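Local coordinates for protein maleylpyruvate isomerase (PDB 2V6K) that catalyses the glutathione-dependent isomerisation of maleylpyruvate to fumarylpyruvate in naphthalene degradation, working as a homodimer of the Zeta class of glutathione transferases, at residues Y6-S11 / V33-E38; Y28-V33 / A208-S213; R155-D160 / R190-A195; Q92-L97 / P162-C167. One frame throughout, in Å; residues are numbered along the deposited sequence.

Contact 1: Y6-S11 / V33-E38; sequences YNFWRS and VHLGKE. With TGG (gamma-glutamyl-S-(1,2-dicarboxyethyl)cysteinylglycine), chain C.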
# COMPACT_ATOMS: atom_id res chain seq x y z
N TYR A 6 -11.83 14.72 6.04
CA TYR A 6 -10.81 15.17 6.98
C TYR A 6 -9.47 15.03 6.29
O TYR A 6 -9.03 13.92 5.99
CB TYR A 6 -10.85 14.34 8.26
CG TYR A 6 -12.09 14.56 9.07
CD1 TYR A 6 -12.14 15.57 10.03
CD2 TYR A 6 -13.23 13.77 8.88
CE1 TYR A 6 -13.28 15.78 10.78
CE2 TYR A 6 -14.38 13.98 9.63
CZ TYR A 6 -14.40 14.99 10.58
OH TYR A 6 -15.53 15.20 11.33
N ASN A 7 -8.82 16.15 6.02
CA ASN A 7 -7.63 16.14 5.19
C ASN A 7 -6.82 17.43 5.32
O ASN A 7 -7.14 18.27 6.16
CB ASN A 7 -8.00 15.80 3.73
CG ASN A 7 -8.62 16.96 2.97
OD1 ASN A 7 -9.54 17.64 3.45
ND2 ASN A 7 -8.11 17.19 1.78
N PHE A 8 -5.76 17.55 4.53
CA PHE A 8 -4.82 18.66 4.65
C PHE A 8 -4.36 19.04 3.26
O PHE A 8 -4.22 18.18 2.40
CB PHE A 8 -3.65 18.21 5.53
CG PHE A 8 -2.60 19.26 5.80
CD1 PHE A 8 -2.87 20.38 6.59
CD2 PHE A 8 -1.31 19.10 5.31
CE1 PHE A 8 -1.87 21.32 6.86
CE2 PHE A 8 -0.31 20.03 5.57
CZ PHE A 8 -0.58 21.14 6.35
N TRP A 9 -4.12 20.33 3.02
CA TRP A 9 -3.79 20.76 1.67
C TRP A 9 -2.55 20.07 1.11
O TRP A 9 -2.60 19.45 0.03
CB TRP A 9 -3.65 22.29 1.57
CG TRP A 9 -2.50 22.92 2.31
CD1 TRP A 9 -2.30 22.97 3.66
CD2 TRP A 9 -1.39 23.61 1.71
NE1 TRP A 9 -1.14 23.66 3.94
CE2 TRP A 9 -0.56 24.06 2.77
CE3 TRP A 9 -1.02 23.90 0.39
CZ2 TRP A 9 0.61 24.78 2.54
CZ3 TRP A 9 0.14 24.62 0.17
CH2 TRP A 9 0.95 25.05 1.24
N ARG A 10 -1.45 20.16 1.85
CA ARG A 10 -0.15 19.67 1.43
C ARG A 10 0.02 18.26 1.98
O ARG A 10 0.80 18.00 2.92
CB ARG A 10 0.93 20.61 1.96
CG ARG A 10 2.30 20.45 1.32
CD ARG A 10 3.37 21.24 2.08
NE ARG A 10 3.48 20.78 3.47
CZ ARG A 10 3.29 21.54 4.54
NH1 ARG A 10 3.02 22.84 4.42
NH2 ARG A 10 3.40 21.01 5.75
N SER A 11 -0.74 17.35 1.41
CA SER A 11 -0.77 15.96 1.82
C SER A 11 -1.02 15.10 0.60
O SER A 11 -2.04 15.26 -0.07
CB SER A 11 -1.89 15.74 2.84
OG SER A 11 -2.24 14.37 2.92
N VAL A 33 -7.41 19.28 8.76
CA VAL A 33 -6.72 18.77 9.93
C VAL A 33 -5.28 19.22 9.73
O VAL A 33 -4.58 18.75 8.84
CB VAL A 33 -6.82 17.23 10.02
CG1 VAL A 33 -6.04 16.71 11.22
CG2 VAL A 33 -8.28 16.80 10.10
N HIS A 34 -4.85 20.18 10.55
CA HIS A 34 -3.57 20.84 10.34
C HIS A 34 -2.42 19.97 10.84
O HIS A 34 -2.15 19.90 12.04
CB HIS A 34 -3.54 22.22 10.99
CG HIS A 34 -2.49 23.11 10.41
ND1 HIS A 34 -1.17 22.73 10.30
CD2 HIS A 34 -2.56 24.37 9.90
CE1 HIS A 34 -0.48 23.71 9.74
NE2 HIS A 34 -1.30 24.71 9.49
N LEU A 35 -1.74 19.31 9.91
CA LEU A 35 -0.67 18.38 10.27
C LEU A 35 0.55 19.07 10.86
O LEU A 35 1.24 18.49 11.70
CB LEU A 35 -0.27 17.54 9.06
CG LEU A 35 -1.41 16.82 8.33
CD1 LEU A 35 -0.85 16.04 7.17
CD2 LEU A 35 -2.17 15.90 9.27
N GLY A 36 0.81 20.30 10.42
CA GLY A 36 1.93 21.07 10.97
C GLY A 36 1.72 21.39 12.45
O GLY A 36 2.68 21.39 13.24
N LYS A 37 0.47 21.66 12.81
CA LYS A 37 0.08 21.88 14.20
C LYS A 37 -0.16 20.57 14.93
O LYS A 37 -0.57 20.56 16.10
CB LYS A 37 -1.19 22.73 14.27
CG LYS A 37 -1.06 24.14 13.69
CD LYS A 37 -2.38 24.90 13.87
CE LYS A 37 -2.35 26.27 13.24
NZ LYS A 37 -3.68 26.95 13.41
N GLU A 38 0.06 19.45 14.23
CA GLU A 38 -0.12 18.10 14.77
C GLU A 38 -1.54 17.84 15.29
O GLU A 38 -1.75 17.10 16.26
CB GLU A 38 0.99 17.75 15.79
CG GLU A 38 2.38 17.78 15.12
CD GLU A 38 3.51 17.24 15.98
OE1 GLU A 38 3.43 17.32 17.22
OE2 GLU A 38 4.50 16.74 15.40
OC1 TGG C . -3.35 6.02 2.10
CO1 TGG C . -3.65 6.10 3.31
OT1 TGG C . -4.70 6.65 3.73
CA1 TGG C . -2.71 5.48 4.30
NN1 TGG C . -2.13 4.26 3.76
CB1 TGG C . -1.57 6.44 4.63
CG1 TGG C . -2.08 7.69 5.33
CD1 TGG C . -0.99 8.56 5.95
OE1 TGG C . 0.33 8.23 5.58
NN2 TGG C . -1.27 9.94 5.73
CA2 TGG C . -0.28 10.98 5.87
CO2 TGG C . -0.28 11.26 7.36
OC2 TGG C . -1.47 11.84 7.84
NN3 TGG C . 0.91 11.86 7.87
CA3 TGG C . 0.94 12.37 9.22
CO3 TGG C . 2.20 11.92 9.91
OC3 TGG C . 3.01 11.20 9.29
OT3 TGG C . 2.37 12.31 11.09
CB2 TGG C . -0.79 12.06 4.93
SG2 TGG C . -0.00 13.62 5.06
CD2 TGG C . 1.66 13.52 4.48
CE2 TGG C . 1.67 13.38 2.97
OE2 TGG C . 2.03 14.34 2.25
OF2 TGG C . 1.30 12.29 2.47
CF2 TGG C . 2.31 14.81 4.97
CH2 TGG C . 3.80 14.87 4.75
OI2 TGG C . 4.43 13.82 4.49
OJ2 TGG C . 4.36 15.99 4.84
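Phe8 lies against the chain of residues 33-38, with Leu35 on one of its faces and the Val33 carbonyl oxygen beside CB and CD1. Its CG stands anti to the backbone N (chi1 -178°), which carries the ring across to the other segment. There Leu35 CG sits 4.1 Å from the centroid of the Phe8 ring, a CH-pi contact, while Leu35 CD1 reaches Phe8 CD2 at 3.6 Å. The branched end of leucine suits a place between two neighbours: the same CD1 lies 3.3 Å from SG2 of the bound glutathione conjugate. Ser11 OG lies 3.2 Å from that sulfur; its hydrogen bond is to Ser14 OG. Val33 works through backbone and side chain alike. Its N donates a nearly straight bond to Asn7 O (2.8 Å, 163°), and its CG2 meets Tyr6 CB at 4.0 Å, lying near the plane of the tyrosine ring at its edge. The His34 ring crosses Phe8 with the planes 53° apart. This junction ends the thioredoxin-like beta-alpha-beta unit in which strand 4-7 and its parallel neighbour 29-32 are joined by helix 12-24; helix 43-48 packs on Tyr6 and Val33 through Phe45, and strand 56-58 borders strand 4-7.

Contact 2: Y28-V33 / A208-S213; sequences YEYLAV and AAQPDS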
# COMPACT_ATOMS: atom_id res chain seq x y z
N TYR A 28 -18.35 17.16 -1.19
CA TYR A 28 -17.87 16.90 0.16
C TYR A 28 -17.54 18.19 0.87
O TYR A 28 -17.17 19.18 0.24
CB TYR A 28 -16.64 15.97 0.17
CG TYR A 28 -15.49 16.42 -0.71
CD1 TYR A 28 -14.42 17.16 -0.19
CD2 TYR A 28 -15.46 16.09 -2.06
CE1 TYR A 28 -13.36 17.56 -1.01
CE2 TYR A 28 -14.42 16.48 -2.87
CZ TYR A 28 -13.37 17.20 -2.35
OH TYR A 28 -12.34 17.58 -3.19
N GLU A 29 -17.69 18.17 2.20
CA GLU A 29 -17.22 19.26 3.04
C GLU A 29 -15.75 19.04 3.35
O GLU A 29 -15.36 17.95 3.76
CB GLU A 29 -18.03 19.34 4.34
CG GLU A 29 -17.74 20.60 5.15
CD GLU A 29 -18.44 20.66 6.51
OE1 GLU A 29 -19.19 19.72 6.85
OE2 GLU A 29 -18.24 21.65 7.23
N TYR A 30 -14.95 20.08 3.15
CA TYR A 30 -13.52 20.03 3.42
C TYR A 30 -13.27 20.39 4.88
O TYR A 30 -13.53 21.52 5.30
CB TYR A 30 -12.79 21.02 2.50
CG TYR A 30 -11.28 20.92 2.48
CD1 TYR A 30 -10.63 20.38 1.37
CD2 TYR A 30 -10.50 21.39 3.53
CE1 TYR A 30 -9.25 20.29 1.32
CE2 TYR A 30 -9.10 21.29 3.49
CZ TYR A 30 -8.49 20.74 2.37
OH TYR A 30 -7.12 20.65 2.30
N LEU A 31 -12.79 19.42 5.65
CA LEU A 31 -12.47 19.65 7.04
C LEU A 31 -10.97 19.52 7.24
O LEU A 31 -10.41 18.42 7.22
CB LEU A 31 -13.25 18.71 7.96
CG LEU A 31 -14.76 18.92 8.01
CD1 LEU A 31 -15.41 17.91 8.92
CD2 LEU A 31 -15.13 20.34 8.44
N ALA A 32 -10.32 20.66 7.41
CA ALA A 32 -8.87 20.72 7.52
C ALA A 32 -8.40 20.16 8.84
O ALA A 32 -8.94 20.50 9.90
CB ALA A 32 -8.39 22.15 7.36
N VAL A 33 -7.41 19.28 8.76
CA VAL A 33 -6.72 18.77 9.93
C VAL A 33 -5.28 19.22 9.73
O VAL A 33 -4.58 18.75 8.84
CB VAL A 33 -6.82 17.23 10.02
CG1 VAL A 33 -6.04 16.71 11.22
CG2 VAL A 33 -8.28 16.80 10.10
N ALA A 208 -2.37 23.67 -3.77
CA ALA A 208 -2.48 25.14 -3.80
C ALA A 208 -3.91 25.66 -3.96
O ALA A 208 -4.17 26.84 -3.71
CB ALA A 208 -1.58 25.70 -4.90
N ALA A 209 -4.83 24.78 -4.36
CA ALA A 209 -6.23 25.17 -4.58
C ALA A 209 -7.13 24.96 -3.36
O ALA A 209 -8.32 25.26 -3.40
CB ALA A 209 -6.80 24.44 -5.79
N GLN A 210 -6.55 24.44 -2.27
CA GLN A 210 -7.34 24.08 -1.10
C GLN A 210 -7.57 25.23 -0.13
O GLN A 210 -6.76 26.16 -0.07
CB GLN A 210 -6.69 22.90 -0.37
CG GLN A 210 -6.49 21.68 -1.27
CD GLN A 210 -7.71 21.37 -2.13
OE1 GLN A 210 -8.81 21.21 -1.61
NE2 GLN A 210 -7.51 21.29 -3.44
N PRO A 211 -8.69 25.19 0.62
CA PRO A 211 -9.05 26.26 1.56
C PRO A 211 -7.98 26.56 2.62
O PRO A 211 -7.84 27.71 3.04
CB PRO A 211 -10.31 25.73 2.25
CG PRO A 211 -10.86 24.72 1.33
CD PRO A 211 -9.71 24.12 0.60
N ASP A 212 -7.23 25.54 3.03
CA ASP A 212 -6.23 25.69 4.08
C ASP A 212 -4.81 25.94 3.55
O ASP A 212 -3.84 25.94 4.32
CB ASP A 212 -6.25 24.48 5.04
CG ASP A 212 -5.96 23.17 4.34
OD1 ASP A 212 -6.34 23.00 3.16
OD2 ASP A 212 -5.35 22.29 4.99
N SER A 213 -4.70 26.17 2.24
CA SER A 213 -3.40 26.44 1.63
C SER A 213 -2.84 27.80 2.03
O SER A 213 -3.58 28.68 2.48
CB SER A 213 -3.48 26.33 0.10
OG SER A 213 -4.35 27.30 -0.45
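Tyr30 reaches out from strand 29-32 into the turn formed by residues 210-213, where three side chains meet it. The dense part is the ring itself. Pro211 CD sits 3.8 Å from the centroid of the Tyr30 ring and only 4° off its normal, a CH-pi contact; proline, though exposed, suits the place because its rigid ring presents the CD methylene to the aromatic face. Gln210 OE1 comes obliquely to Tyr30 CE1 at 3.1 Å, its chain bent at chi2 and its NE2 held by the carbonyls of Arg204 and Ala206. At the ring's far end Tyr30 OH gives a weak hydrogen bond to Asp212 OD1 (2.6 Å), the carboxylate plane turned 59° from the ring. The other oxygen of Asp212, OD2, accepts from Trp9 N, so this short acidic side chain links two parts of the N-terminal domain. Ser213 N and OG both donate to Gln210 O, closing the turn. The outer side is looser: the exposed Ala32 only grazes Asp212, CB to CB 3.9 Å. The contact fastens the C-terminal tail that follows helix 200-205 onto outer strand 29-32, next to strand 4-7 and beside helix 12-24, whose Arg18 packs on Tyr30 and Gln210.

Contact 3: R155-D160 / R190-A195; sequences RYSFGD and RAVDAA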
# COMPACT_ATOMS: atom_id res chain seq x y z
N ARG A 155 -2.86 9.13 -23.19
CA ARG A 155 -2.31 10.29 -22.47
C ARG A 155 -2.05 10.03 -20.99
O ARG A 155 -1.30 10.77 -20.35
CB ARG A 155 -3.27 11.48 -22.59
CG ARG A 155 -3.43 12.01 -24.01
CD ARG A 155 -4.65 12.91 -24.13
NE ARG A 155 -5.90 12.17 -23.99
CZ ARG A 155 -7.11 12.72 -23.92
NH1 ARG A 155 -7.26 14.03 -23.98
NH2 ARG A 155 -8.18 11.94 -23.79
N TYR A 156 -2.67 9.00 -20.44
CA TYR A 156 -2.65 8.78 -19.00
C TYR A 156 -1.87 7.51 -18.64
O TYR A 156 -1.24 6.91 -19.51
CB TYR A 156 -4.08 8.77 -18.45
CG TYR A 156 -4.84 10.00 -18.89
CD1 TYR A 156 -4.58 11.26 -18.33
CD2 TYR A 156 -5.79 9.93 -19.90
CE1 TYR A 156 -5.26 12.39 -18.75
CE2 TYR A 156 -6.49 11.06 -20.33
CZ TYR A 156 -6.22 12.28 -19.76
OH TYR A 156 -6.90 13.39 -20.19
N SER A 157 -1.90 7.12 -17.37
CA SER A 157 -1.12 5.95 -16.95
C SER A 157 -1.57 4.67 -17.63
O SER A 157 -0.76 3.77 -17.88
CB SER A 157 -1.20 5.75 -15.43
OG SER A 157 -0.58 6.82 -14.73
N PHE A 158 -2.86 4.58 -17.91
CA PHE A 158 -3.46 3.40 -18.52
C PHE A 158 -4.57 3.85 -19.46
O PHE A 158 -5.44 4.63 -19.07
CB PHE A 158 -4.03 2.47 -17.45
CG PHE A 158 -4.58 1.19 -18.00
CD1 PHE A 158 -3.77 0.07 -18.14
CD2 PHE A 158 -5.91 1.10 -18.39
CE1 PHE A 158 -4.28 -1.12 -18.66
CE2 PHE A 158 -6.43 -0.08 -18.92
CZ PHE A 158 -5.61 -1.19 -19.05
N GLY A 159 -4.53 3.37 -20.70
CA GLY A 159 -5.53 3.76 -21.69
C GLY A 159 -5.54 5.25 -21.94
O GLY A 159 -4.53 5.93 -21.77
N ASP A 160 -6.71 5.78 -22.31
CA ASP A 160 -6.81 7.20 -22.66
C ASP A 160 -7.87 7.94 -21.83
O ASP A 160 -8.38 8.99 -22.23
CB ASP A 160 -7.05 7.39 -24.16
CG ASP A 160 -6.68 8.79 -24.63
OD1 ASP A 160 -5.65 9.34 -24.18
OD2 ASP A 160 -7.43 9.34 -25.47
N ARG A 190 6.25 12.42 -16.62
CA ARG A 190 6.07 13.86 -16.74
C ARG A 190 4.93 14.20 -17.70
O ARG A 190 4.14 15.11 -17.44
CB ARG A 190 7.37 14.54 -17.17
CG ARG A 190 8.39 14.65 -16.03
CD ARG A 190 9.62 15.46 -16.44
NE ARG A 190 10.61 14.68 -17.19
CZ ARG A 190 10.83 14.78 -18.50
NH1 ARG A 190 10.11 15.61 -19.25
NH2 ARG A 190 11.78 14.05 -19.07
N ALA A 191 4.82 13.44 -18.79
CA ALA A 191 3.75 13.67 -19.77
C ALA A 191 2.38 13.33 -19.19
O ALA A 191 1.41 14.04 -19.43
CB ALA A 191 4.01 12.91 -21.05
N VAL A 192 2.29 12.24 -18.42
CA VAL A 192 1.03 11.88 -17.76
C VAL A 192 0.63 12.97 -16.77
O VAL A 192 -0.53 13.40 -16.74
CB VAL A 192 1.11 10.51 -17.05
CG1 VAL A 192 -0.13 10.28 -16.19
CG2 VAL A 192 1.26 9.40 -18.07
N ASP A 193 1.58 13.41 -15.96
CA ASP A 193 1.33 14.48 -15.01
C ASP A 193 0.82 15.74 -15.71
O ASP A 193 -0.14 16.37 -15.24
CB ASP A 193 2.59 14.78 -14.20
CG ASP A 193 2.38 15.86 -13.17
OD1 ASP A 193 1.56 15.66 -12.26
OD2 ASP A 193 3.02 16.92 -13.29
N ALA A 194 1.45 16.11 -16.82
CA ALA A 194 1.04 17.30 -17.56
C ALA A 194 -0.38 17.15 -18.12
O ALA A 194 -1.19 18.08 -18.05
CB ALA A 194 2.03 17.60 -18.68
N ALA A 195 -0.68 15.97 -18.67
CA ALA A 195 -2.01 15.70 -19.21
C ALA A 195 -3.09 15.78 -18.13
O ALA A 195 -4.13 16.40 -18.33
CB ALA A 195 -2.04 14.34 -19.91
O HOH W 1 -5.65 15.78 -20.48
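Tyr156 and Ala195 touch where the loop of residues 155-160 runs beside helix 187-196. The tyrosine starts out pointing away from the helix: its CB rests on the carboxylate of Asp166. With CG anti to the carbonyl carbon (chi1 -52°), the ring swings back along the helix. One face of the ring is covered at its centre by Arg155 CB, 3.9 Å above the plane, and CE1 meets Ala195 CB at 3.9 Å; the Asp160 main-chain carbon lies at the ring edge, in its plane. At the tip, Tyr156 OH is 2.7 Å from a water that donates to Ala195 O, tying the polar end to the helix. The hydroxyl lies over the centre of the Arg155 guanidinium, whose NE is bonded to Asp160 OD1 at 2.8 Å in a salt bridge. The same oxygen takes Arg155 N as well, closing the loop. Ala195, with only a methyl, fits between Arg155 O and the tyrosine ring, while Val192 CG2 packs on Tyr156 C at 3.7 Å and its CG1 on Ser157 OG; that hydroxyl is bonded to Asp166 and Tyr143. The loop connects helix 125-149 to helix 164-178, and helix 187-196 packs alongside it.

Contact 4: Q92-L97 / P162-C167; sequences QRVRAL and PTLADC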
# COMPACT_ATOMS: atom_id res chain seq x y z
N GLN A 92 -5.70 -5.41 -12.93
CA GLN A 92 -4.49 -5.76 -12.20
C GLN A 92 -3.36 -4.76 -12.48
O GLN A 92 -2.65 -4.36 -11.56
CB GLN A 92 -4.07 -7.19 -12.51
CG GLN A 92 -3.10 -7.80 -11.48
CD GLN A 92 -1.65 -7.35 -11.64
OE1 GLN A 92 -0.87 -7.42 -10.69
NE2 GLN A 92 -1.29 -6.91 -12.84
N ARG A 93 -3.22 -4.35 -13.74
CA ARG A 93 -2.15 -3.42 -14.12
C ARG A 93 -2.33 -2.05 -13.48
O ARG A 93 -1.36 -1.45 -13.01
CB ARG A 93 -2.07 -3.24 -15.65
CG ARG A 93 -1.96 -4.53 -16.44
CD ARG A 93 -0.70 -5.28 -16.13
NE ARG A 93 -0.74 -6.60 -16.77
CZ ARG A 93 0.20 -7.53 -16.66
NH1 ARG A 93 1.30 -7.32 -15.95
NH2 ARG A 93 0.04 -8.68 -17.28
N VAL A 94 -3.56 -1.55 -13.48
CA VAL A 94 -3.85 -0.26 -12.87
C VAL A 94 -3.64 -0.33 -11.36
O VAL A 94 -3.04 0.57 -10.77
CB VAL A 94 -5.27 0.25 -13.22
CG1 VAL A 94 -5.62 1.48 -12.40
CG2 VAL A 94 -5.37 0.57 -14.70
N ARG A 95 -4.11 -1.40 -10.73
CA ARG A 95 -3.86 -1.57 -9.30
C ARG A 95 -2.37 -1.70 -8.99
O ARG A 95 -1.92 -1.24 -7.94
CB ARG A 95 -4.63 -2.77 -8.75
CG ARG A 95 -6.12 -2.54 -8.62
CD ARG A 95 -6.77 -3.71 -7.89
NE ARG A 95 -8.18 -3.46 -7.61
CZ ARG A 95 -9.19 -4.21 -8.03
NH1 ARG A 95 -8.97 -5.30 -8.77
NH2 ARG A 95 -10.43 -3.88 -7.69
N ALA A 96 -1.60 -2.33 -9.87
CA ALA A 96 -0.16 -2.49 -9.65
C ALA A 96 0.55 -1.15 -9.72
O ALA A 96 1.40 -0.84 -8.88
CB ALA A 96 0.44 -3.48 -10.64
N LEU A 97 0.21 -0.34 -10.72
CA LEU A 97 0.77 1.00 -10.84
C LEU A 97 0.48 1.81 -9.59
O LEU A 97 1.37 2.45 -9.01
CB LEU A 97 0.22 1.72 -12.08
CG LEU A 97 0.75 1.22 -13.43
CD1 LEU A 97 -0.06 1.80 -14.57
CD2 LEU A 97 2.23 1.55 -13.60
N PRO A 162 -8.45 9.03 -17.45
CA PRO A 162 -7.83 8.94 -16.13
C PRO A 162 -8.33 7.71 -15.37
O PRO A 162 -9.49 7.33 -15.50
CB PRO A 162 -8.31 10.21 -15.43
CG PRO A 162 -8.65 11.15 -16.55
CD PRO A 162 -9.21 10.28 -17.63
N THR A 163 -7.43 7.09 -14.61
CA THR A 163 -7.76 5.94 -13.77
C THR A 163 -7.25 6.20 -12.37
O THR A 163 -6.58 7.22 -12.11
CB THR A 163 -7.14 4.63 -14.29
OG1 THR A 163 -5.71 4.74 -14.28
CG2 THR A 163 -7.64 4.29 -15.70
N LEU A 164 -7.52 5.28 -11.45
CA LEU A 164 -7.01 5.51 -10.11
C LEU A 164 -5.48 5.55 -10.05
O LEU A 164 -4.92 6.17 -9.15
CB LEU A 164 -7.62 4.59 -9.05
CG LEU A 164 -7.54 3.07 -9.09
CD1 LEU A 164 -6.15 2.57 -8.70
CD2 LEU A 164 -8.60 2.51 -8.14
N ALA A 165 -4.79 4.94 -11.01
CA ALA A 165 -3.32 5.05 -11.03
C ALA A 165 -2.89 6.51 -11.12
O ALA A 165 -1.95 6.93 -10.43
CB ALA A 165 -2.72 4.23 -12.17
N ASP A 166 -3.58 7.31 -11.92
CA ASP A 166 -3.26 8.73 -12.05
C ASP A 166 -3.53 9.48 -10.76
O ASP A 166 -2.83 10.45 -10.44
CB ASP A 166 -4.05 9.37 -13.19
CG ASP A 166 -3.83 8.67 -14.50
OD1 ASP A 166 -2.66 8.51 -14.92
OD2 ASP A 166 -4.84 8.27 -15.13
N CYS A 167 -4.54 9.05 -10.01
CA CYS A 167 -4.84 9.64 -8.71
C CYS A 167 -3.68 9.47 -7.75
O CYS A 167 -3.44 10.35 -6.93
CB CYS A 167 -6.10 9.03 -8.09
SG CYS A 167 -7.60 9.29 -9.03
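Val94 pushes a single methyl, CG1, into the shallow hollow formed by the N-cap and first turn of helix 164-178. Thr163, Leu164 and Ala165 line that hollow: CG1 of Val94 lies 3.8 Å from Thr163 OG1, 3.9 Å from Leu164 CD1 and 4.0 Å from Ala165 CB. A beta-branched residue fits because it offers a compact knob directly at the helix surface; its CG1 stands anti to the backbone N (chi1 171°). Leu164 forms one wall by an unusual route for a helix, its CG set between backbone N and carbonyl carbon (chi1 60°), which brings CD1 round to the valine. The floor is Ala165, whose small side chain lets the helices approach closely, the nearest CA atoms, those of Val94 and Ala165, being 5.6 Å apart. One turn on, Leu97 CB meets the same Ala165 CB at 3.9 Å, while the rest of the leucine turns to Tyr143 and Leu146 of helix 125-149. The hollow is held in shape by its own hydrogen bonds. Thr163 N donates to Asp166 OD2 (2.9 Å), on the anti side of the carboxylate, and the two residues form a capping box, with a weak bond from Ala165 N to Thr163 OG1 as a further capping bond. Such an N-capping box begins the corresponding central helix in the all-helical C-terminal domain of glutathione transferases.

In the fold
Contacts 1 and 4 are buried, contact 3 is partly so, and contact 2 lies at the surface. Contacts 1 and 2 share Val33 and reach neighbouring strands of one sheet, 4-7 and 29-32 respectively, but only contact 1 reaches the ligand, and contact 2 alone joins the two domains. Contacts 3 and 4, centres about 11 Å apart, lie across the chain's centre from contact 1 and meet around the start of helix 164-178. Contact 4 has only van der Waals packing across it, contact 3 adds a water bridge from a tyrosine hydroxyl to a helix carbonyl, contact 1 mixes a backbone bond continuing the parallel strand pairing with aromatic packing, and contact 2 sets a phenol against a carboxylate.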